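PDB 4NJ5: probable histone-lysine N-methyltransferase, H3 lysine-9 specific SUVH9 from Arabidopsis thaliana, which acts in gene silencing without detectable methyltransferase activity of its own, and may bind methylated DNA and recruit RNA polymerase V to chromatin. Local coordinates for residues P263-N268 with R360-V365; R376-L381 with P495-L500. One frame throughout, in Å; residues are numbered along the deposited sequence.

Contact 1 of 2, residues P263-N268 with R360-V365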
loop_
_atom_site.group_PDB
_atom_site.type_symbol
_atom_site.label_atom_id
_atom_site.label_comp_id
_atom_site.label_asym_id
_atom_site.label_seq_id
_atom_site.Cartn_x
_atom_site.Cartn_y
_atom_site.Cartn_z
ATOM N N PRO A 263 7.253 -13.182 -13.212
ATOM C CA PRO A 263 7.347 -12.579 -14.548
ATOM C C PRO A 263 7.188 -11.064 -14.504
ATOM O O PRO A 263 6.459 -10.556 -13.658
ATOM C CB PRO A 263 6.173 -13.216 -15.301
ATOM C CG PRO A 263 5.211 -13.632 -14.233
ATOM C CD PRO A 263 6.058 -14.033 -13.066
ATOM N N VAL A 264 7.878 -10.354 -15.395
ATOM C CA VAL A 264 7.742 -8.903 -15.483
ATOM C C VAL A 264 7.067 -8.520 -16.792
ATOM O O VAL A 264 7.650 -8.667 -17.864
ATOM C CB VAL A 264 9.100 -8.184 -15.386
ATOM C CG1 VAL A 264 8.899 -6.673 -15.422
ATOM C CG2 VAL A 264 9.825 -8.594 -14.115
ATOM N N TYR A 265 5.838 -8.026 -16.699
ATOM C CA TYR A 265 5.045 -7.735 -17.889
ATOM C C TYR A 265 5.581 -6.543 -18.671
ATOM O O TYR A 265 6.143 -5.612 -18.097
ATOM C CB TYR A 265 3.592 -7.445 -17.519
ATOM C CG TYR A 265 2.767 -8.639 -17.098
ATOM C CD1 TYR A 265 3.350 -9.875 -16.840
ATOM C CD2 TYR A 265 1.392 -8.523 -16.964
ATOM C CE1 TYR A 265 2.576 -10.958 -16.455
ATOM C CE2 TYR A 265 0.617 -9.591 -16.585
ATOM C CZ TYR A 265 1.208 -10.806 -16.328
ATOM O OH TYR A 265 0.415 -11.862 -15.949
ATOM N N LEU A 266 5.387 -6.576 -19.984
ATOM C CA LEU A 266 5.696 -5.438 -20.838
ATOM C C LEU A 266 4.488 -5.128 -21.710
ATOM O O LEU A 266 4.104 -5.931 -22.559
ATOM C CB LEU A 266 6.914 -5.726 -21.713
ATOM C CG LEU A 266 7.253 -4.589 -22.677
ATOM C CD1 LEU A 266 7.656 -3.348 -21.897
ATOM C CD2 LEU A 266 8.341 -4.996 -23.654
ATOM N N PHE A 267 3.894 -3.960 -21.500
ATOM C CA PHE A 267 2.634 -3.615 -22.144
ATOM C C PHE A 267 2.735 -2.312 -22.921
ATOM O O PHE A 267 3.335 -1.349 -22.455
ATOM C CB PHE A 267 1.532 -3.508 -21.094
ATOM C CG PHE A 267 0.173 -3.256 -21.670
ATOM C CD1 PHE A 267 -0.546 -4.288 -22.251
ATOM C CD2 PHE A 267 -0.393 -1.992 -21.624
ATOM C CE1 PHE A 267 -1.801 -4.064 -22.781
ATOM C CE2 PHE A 267 -1.649 -1.760 -22.150
ATOM C CZ PHE A 267 -2.354 -2.799 -22.731
ATOM N N ASN A 268 2.138 -2.286 -24.108
ATOM C CA ASN A 268 2.157 -1.094 -24.948
ATOM C C ASN A 268 0.931 -1.035 -25.851
ATOM O O ASN A 268 0.885 -1.684 -26.897
ATOM C CB ASN A 268 3.447 -1.045 -25.774
ATOM C CG ASN A 268 3.537 0.186 -26.666
ATOM O OD1 ASN A 268 2.728 1.108 -26.566
ATOM N ND2 ASN A 268 4.535 0.204 -27.544
ATOM N N ARG A 360 9.246 -10.229 -5.693
ATOM C CA ARG A 360 8.255 -11.283 -5.500
ATOM C C ARG A 360 6.868 -10.821 -5.947
ATOM O O ARG A 360 5.921 -11.609 -5.978
ATOM C CB ARG A 360 8.196 -11.693 -4.030
ATOM C CG ARG A 360 7.415 -10.715 -3.167
ATOM C CD ARG A 360 7.767 -10.859 -1.696
ATOM N NE ARG A 360 7.156 -9.809 -0.883
ATOM C CZ ARG A 360 7.625 -8.569 -0.782
ATOM N NH1 ARG A 360 8.711 -8.207 -1.453
ATOM N NH2 ARG A 360 7.001 -7.685 -0.016
ATOM N N ASN A 361 6.752 -9.538 -6.275
ATOM C CA ASN A 361 5.496 -8.978 -6.759
ATOM C C ASN A 361 5.428 -8.973 -8.283
ATOM O O ASN A 361 6.452 -8.869 -8.957
ATOM C CB ASN A 361 5.302 -7.560 -6.221
ATOM C CG ASN A 361 4.969 -7.539 -4.745
ATOM O OD1 ASN A 361 5.761 -7.074 -3.927
ATOM N ND2 ASN A 361 3.790 -8.045 -4.394
ATOM N N ARG A 362 4.224 -9.090 -8.829
ATOM C CA ARG A 362 4.067 -9.073 -10.277
ATOM C C ARG A 362 3.939 -7.632 -10.765
ATOM O O ARG A 362 2.982 -6.931 -10.432
ATOM C CB ARG A 362 2.862 -9.916 -10.706
ATOM C CG ARG A 362 2.846 -10.283 -12.188
ATOM C CD ARG A 362 1.774 -11.327 -12.502
ATOM N NE ARG A 362 2.254 -12.699 -12.358
ATOM C CZ ARG A 362 2.205 -13.399 -11.228
ATOM N NH1 ARG A 362 2.666 -14.642 -11.199
ATOM N NH2 ARG A 362 1.698 -12.860 -10.127
ATOM N N LEU A 363 4.921 -7.191 -11.542
ATOM C CA LEU A 363 4.958 -5.815 -12.015
ATOM C C LEU A 363 4.787 -5.721 -13.526
ATOM O O LEU A 363 4.932 -6.709 -14.255
ATOM C CB LEU A 363 6.273 -5.148 -11.613
ATOM C CG LEU A 363 6.655 -5.213 -10.137
ATOM C CD1 LEU A 363 8.035 -4.602 -9.928
ATOM C CD2 LEU A 363 5.613 -4.507 -9.291
ATOM N N GLU A 364 4.496 -4.509 -13.985
ATOM C CA GLU A 364 4.230 -4.251 -15.388
ATOM C C GLU A 364 4.899 -2.957 -15.829
ATOM O O GLU A 364 4.694 -1.898 -15.230
ATOM C CB GLU A 364 2.721 -4.187 -15.627
ATOM C CG GLU A 364 2.311 -3.730 -17.012
ATOM C CD GLU A 364 0.835 -3.977 -17.282
ATOM O OE1 GLU A 364 0.452 -5.155 -17.462
ATOM O OE2 GLU A 364 0.059 -2.997 -17.306
ATOM N N VAL A 365 5.722 -3.066 -16.864
ATOM C CA VAL A 365 6.345 -1.920 -17.501
ATOM C C VAL A 365 5.471 -1.558 -18.688
ATOM O O VAL A 365 5.328 -2.343 -19.620
ATOM C CB VAL A 365 7.762 -2.262 -17.991
ATOM C CG1 VAL A 365 8.380 -1.079 -18.728
ATOM C CG2 VAL A 365 8.634 -2.682 -16.822
HETATM O O HOH W 1 7.142 -8.590 -11.668
#
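Tyr265 meets two side chains of 360-365 in different ways. At the ring edge, in plane, comes the carboxylate of Glu364, with OE1 3.5 Å from Tyr265 CD2; carboxylate and ring are nearly coplanar, 26° apart. Over one face of the ring, toward the rim, passes the aliphatic part of Arg362. Arg362 CD sits 3.7 Å from Tyr265 OH, and the arginine chain bends there (chi3 -89°), turning the guanidinium toward Pro263, whose CG lies 3.6 Å from Arg362 NE at an oblique angle. The Glu364 chain runs extended past CG, CG anti to the backbone N, and carries its carboxyl carbon CD to 3.9 Å from Phe267 CB. Tyr265 and Glu364, with Phe267 alongside, lie on one face of the sheet; Val264, Leu266, Leu363 and Val365 lie on the other. On that second face the Leu266 and Val365 side chains cross at a slant, Leu266 CD1 and Val365 CG1 4.0 Å apart. The parallel strands are joined by Tyr265 N to Leu363 O, Val365 N to Tyr265 O and Phe267 N to Val365 O, all close to 2.9 Å; the second is nearly straight at 172°, although its N-H comes from above the carbonyl plane. Where the strands part, a water takes the N-H of Leu363 and donates to the carbonyls of Pro263 and Asn361. The buried Glu364 is held through OE2 by salt bridges to Arg376 and Arg246 and through OE1 by the hydroxyl of Tyr250, while Tyr265 OH bonds to the carbonyl of Leu238. With two arginines beside it the carboxylate is probably ionised, and this pairing lets a buried charge lie at the edge of the Tyr265 ring and beside Phe267 CB, at a junction of pre-SET and SET sequence.

Contact 2 of 2, residues R376-L381 with P495-L500; sequences RSLDVL and PPMTEL
Pro496 presses its ring into the bend of 376-381, its CB 3.6 Å from Leu378 O and its CD 3.8 Å from Val380 CG2. This is the tight half of the contact. Beside the proline, Met497 N donates to Ser377 O (3.1 Å, 153° at the hydrogen), and the methionine side chain, folded at both chi2 (-62°) and chi3, curls back so that its methyl CE lies 3.3 Å from Leu378 CD2. The sulfur meets the arginine instead, Met497 SD standing 3.7 Å from Arg376 CD. Ser377 OG donates to Asp379 O at 2.8 Å, tying the bend together from within. Leu381 CD1 and Leu500 CD2, both on buried leucines, touch across nearly perpendicular side chains, 4.0 Å apart. Leu232 and Ala235 of helix 228-240 also touch Pro496. With Pro496 replaced by alanine, the loss of CG and CD is likely to open a gap beside Val380 CG2 and Asp379 O and to let the turn flex more readily.

Toward Thr498 and Glu499 the fit slackens and water takes over. One water lies in the plane of the Arg376 guanidinium, at its edge, accepting from NE and donating to Met497 O (2.9 Å); the far end of this arginine is committed to Glu364 and Phe366. A second water takes the N-H of Ser377, with Pro495 O and Thr498 O close by. Pro495 to Thr498 form a type II beta turn with Met497 at its third position (phi 83°), and here this turn packs a late loop of the SET domain against the end of its strand 373-377.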
loop_
_atom_site.group_PDB
_atom_site.type_symbol
_atom_site.label_atom_id
_atom_site.label_comp_id
_atom_site.label_asym_id
_atom_site.label_seq_id
_atom_site.Cartn_x
_atom_site.Cartn_y
_atom_site.Cartn_z
ATOM N N ARG A 376 3.924 -0.239 -12.943
ATOM C CA ARG A 376 2.802 -0.383 -12.028
ATOM C C ARG A 376 2.792 -1.806 -11.483
ATOM O O ARG A 376 3.411 -2.694 -12.061
ATOM C CB ARG A 376 1.487 -0.089 -12.751
ATOM C CG ARG A 376 1.325 -0.877 -14.043
ATOM C CD ARG A 376 -0.115 -0.871 -14.539
ATOM N NE ARG A 376 -0.474 0.349 -15.254
ATOM C CZ ARG A 376 -0.581 0.440 -16.577
ATOM N NH1 ARG A 376 -0.351 -0.618 -17.340
ATOM N NH2 ARG A 376 -0.925 1.591 -17.138
ATOM N N SER A 377 2.093 -2.026 -10.375
ATOM C CA SER A 377 2.018 -3.353 -9.775
ATOM C C SER A 377 0.646 -3.990 -9.968
ATOM O O SER A 377 -0.374 -3.322 -9.815
ATOM C CB SER A 377 2.337 -3.276 -8.283
ATOM O OG SER A 377 2.076 -4.515 -7.646
ATOM N N LEU A 378 0.621 -5.281 -10.295
ATOM C CA LEU A 378 -0.644 -6.013 -10.358
ATOM C C LEU A 378 -1.103 -6.372 -8.952
ATOM O O LEU A 378 -2.287 -6.616 -8.712
ATOM C CB LEU A 378 -0.526 -7.291 -11.194
ATOM C CG LEU A 378 0.105 -7.249 -12.589
ATOM C CD1 LEU A 378 -0.208 -8.528 -13.350
ATOM C CD2 LEU A 378 -0.341 -6.044 -13.389
ATOM N N ASP A 379 -0.155 -6.409 -8.023
ATOM C CA ASP A 379 -0.455 -6.800 -6.655
ATOM C C ASP A 379 -0.701 -5.576 -5.790
ATOM O O ASP A 379 -0.314 -4.462 -6.139
ATOM C CB ASP A 379 0.693 -7.626 -6.072
ATOM C CG ASP A 379 1.051 -8.823 -6.937
ATOM O OD1 ASP A 379 0.141 -9.382 -7.584
ATOM O OD2 ASP A 379 2.243 -9.201 -6.973
ATOM N N VAL A 380 -1.365 -5.791 -4.663
ATOM C CA VAL A 380 -1.525 -4.751 -3.667
ATOM C C VAL A 380 -0.174 -4.551 -3.001
ATOM O O VAL A 380 0.528 -5.518 -2.710
ATOM C CB VAL A 380 -2.583 -5.158 -2.621
ATOM C CG1 VAL A 380 -2.482 -4.299 -1.372
ATOM C CG2 VAL A 380 -3.983 -5.086 -3.228
ATOM N N LEU A 381 0.212 -3.298 -2.793
ATOM C CA LEU A 381 1.445 -3.008 -2.081
ATOM C C LEU A 381 1.126 -2.222 -0.824
ATOM O O LEU A 381 0.489 -1.168 -0.887
ATOM C CB LEU A 381 2.407 -2.217 -2.965
ATOM C CG LEU A 381 2.812 -2.887 -4.274
ATOM C CD1 LEU A 381 3.596 -1.910 -5.122
ATOM C CD2 LEU A 381 3.629 -4.143 -4.000
ATOM N N PRO A 495 -2.809 0.880 -4.218
ATOM C CA PRO A 495 -3.699 -0.027 -4.950
ATOM C C PRO A 495 -3.077 -0.436 -6.281
ATOM O O PRO A 495 -2.249 0.301 -6.810
ATOM C CB PRO A 495 -4.966 0.811 -5.170
ATOM C CG PRO A 495 -4.540 2.229 -4.994
ATOM C CD PRO A 495 -3.403 2.214 -4.020
ATOM N N PRO A 496 -3.425 -1.581 -6.812
ATOM C CA PRO A 496 -2.898 -2.026 -8.079
ATOM C C PRO A 496 -3.253 -1.078 -9.201
ATOM O O PRO A 496 -4.261 -0.438 -9.192
ATOM C CB PRO A 496 -3.616 -3.321 -8.302
ATOM C CG PRO A 496 -3.946 -3.808 -6.999
ATOM C CD PRO A 496 -4.131 -2.647 -6.121
ATOM N N MET A 497 -2.333 -0.980 -10.129
ATOM C CA MET A 497 -2.392 -0.205 -11.339
ATOM C C MET A 497 -2.021 1.236 -11.105
ATOM O O MET A 497 -1.944 1.986 -12.006
ATOM C CB MET A 497 -3.728 -0.342 -12.071
ATOM C CG MET A 497 -4.201 -1.752 -12.259
ATOM S SD MET A 497 -3.089 -2.707 -13.230
ATOM C CE MET A 497 -2.480 -3.864 -12.091
ATOM N N THR A 498 -1.726 1.591 -9.888
ATOM C CA THR A 498 -1.198 2.885 -9.629
ATOM C C THR A 498 0.267 2.909 -9.980
ATOM O O THR A 498 1.001 2.076 -9.591
ATOM C CB THR A 498 -1.413 3.295 -8.171
ATOM O OG1 THR A 498 -2.808 3.408 -7.909
ATOM C CG2 THR A 498 -0.749 4.555 -7.871
ATOM N N GLU A 499 0.670 3.882 -10.754
ATOM C CA GLU A 499 2.050 3.996 -11.155
ATOM C C GLU A 499 2.991 4.227 -9.960
ATOM O O GLU A 499 2.708 4.966 -9.068
ATOM C CB GLU A 499 2.225 5.062 -12.248
ATOM C CG GLU A 499 3.654 5.260 -12.683
ATOM C CD GLU A 499 3.873 6.196 -13.850
ATOM O OE1 GLU A 499 4.976 6.329 -14.281
ATOM O OE2 GLU A 499 2.972 6.816 -14.360
ATOM N N LEU A 500 4.138 3.583 -10.014
ATOM C CA LEU A 500 5.137 3.789 -8.979
ATOM C C LEU A 500 6.025 4.949 -9.384
ATOM O O LEU A 500 6.346 5.107 -10.561
ATOM C CB LEU A 500 5.986 2.535 -8.806
ATOM C CG LEU A 500 5.250 1.256 -8.416
ATOM C CD1 LEU A 500 6.246 0.116 -8.280
ATOM C CD2 LEU A 500 4.470 1.460 -7.121
HETATM O O HOH W 2 -1.042 3.441 -14.291
HETATM O O HOH W 3 0.493 -0.362 -8.509
#

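In the fold
Both segments of contact 1 come earlier in the chain than those of contact 2, and the two centres lie 10 Å apart. The contacts share one four-stranded mixed sheet, ordered 250-252, 264-267, 363-367, 373-377: contact 1 is the parallel pairing in its middle, contact 2 packs a later loop against 373-377, one of its two edge strands within the chain. Strands 363-367 and 373-377 follow each other in sequence and pair antiparallel. Across this step Asp379 OD2 probably accepts from Arg362 N, Tyr265 CE2 packs on Leu378 CD1 at 3.5 Å, and Asn361 OD1 on Leu381 CD2. Residues from the pre-SET and SET ranges are therefore joined in a single sheet, away from the zinc cluster.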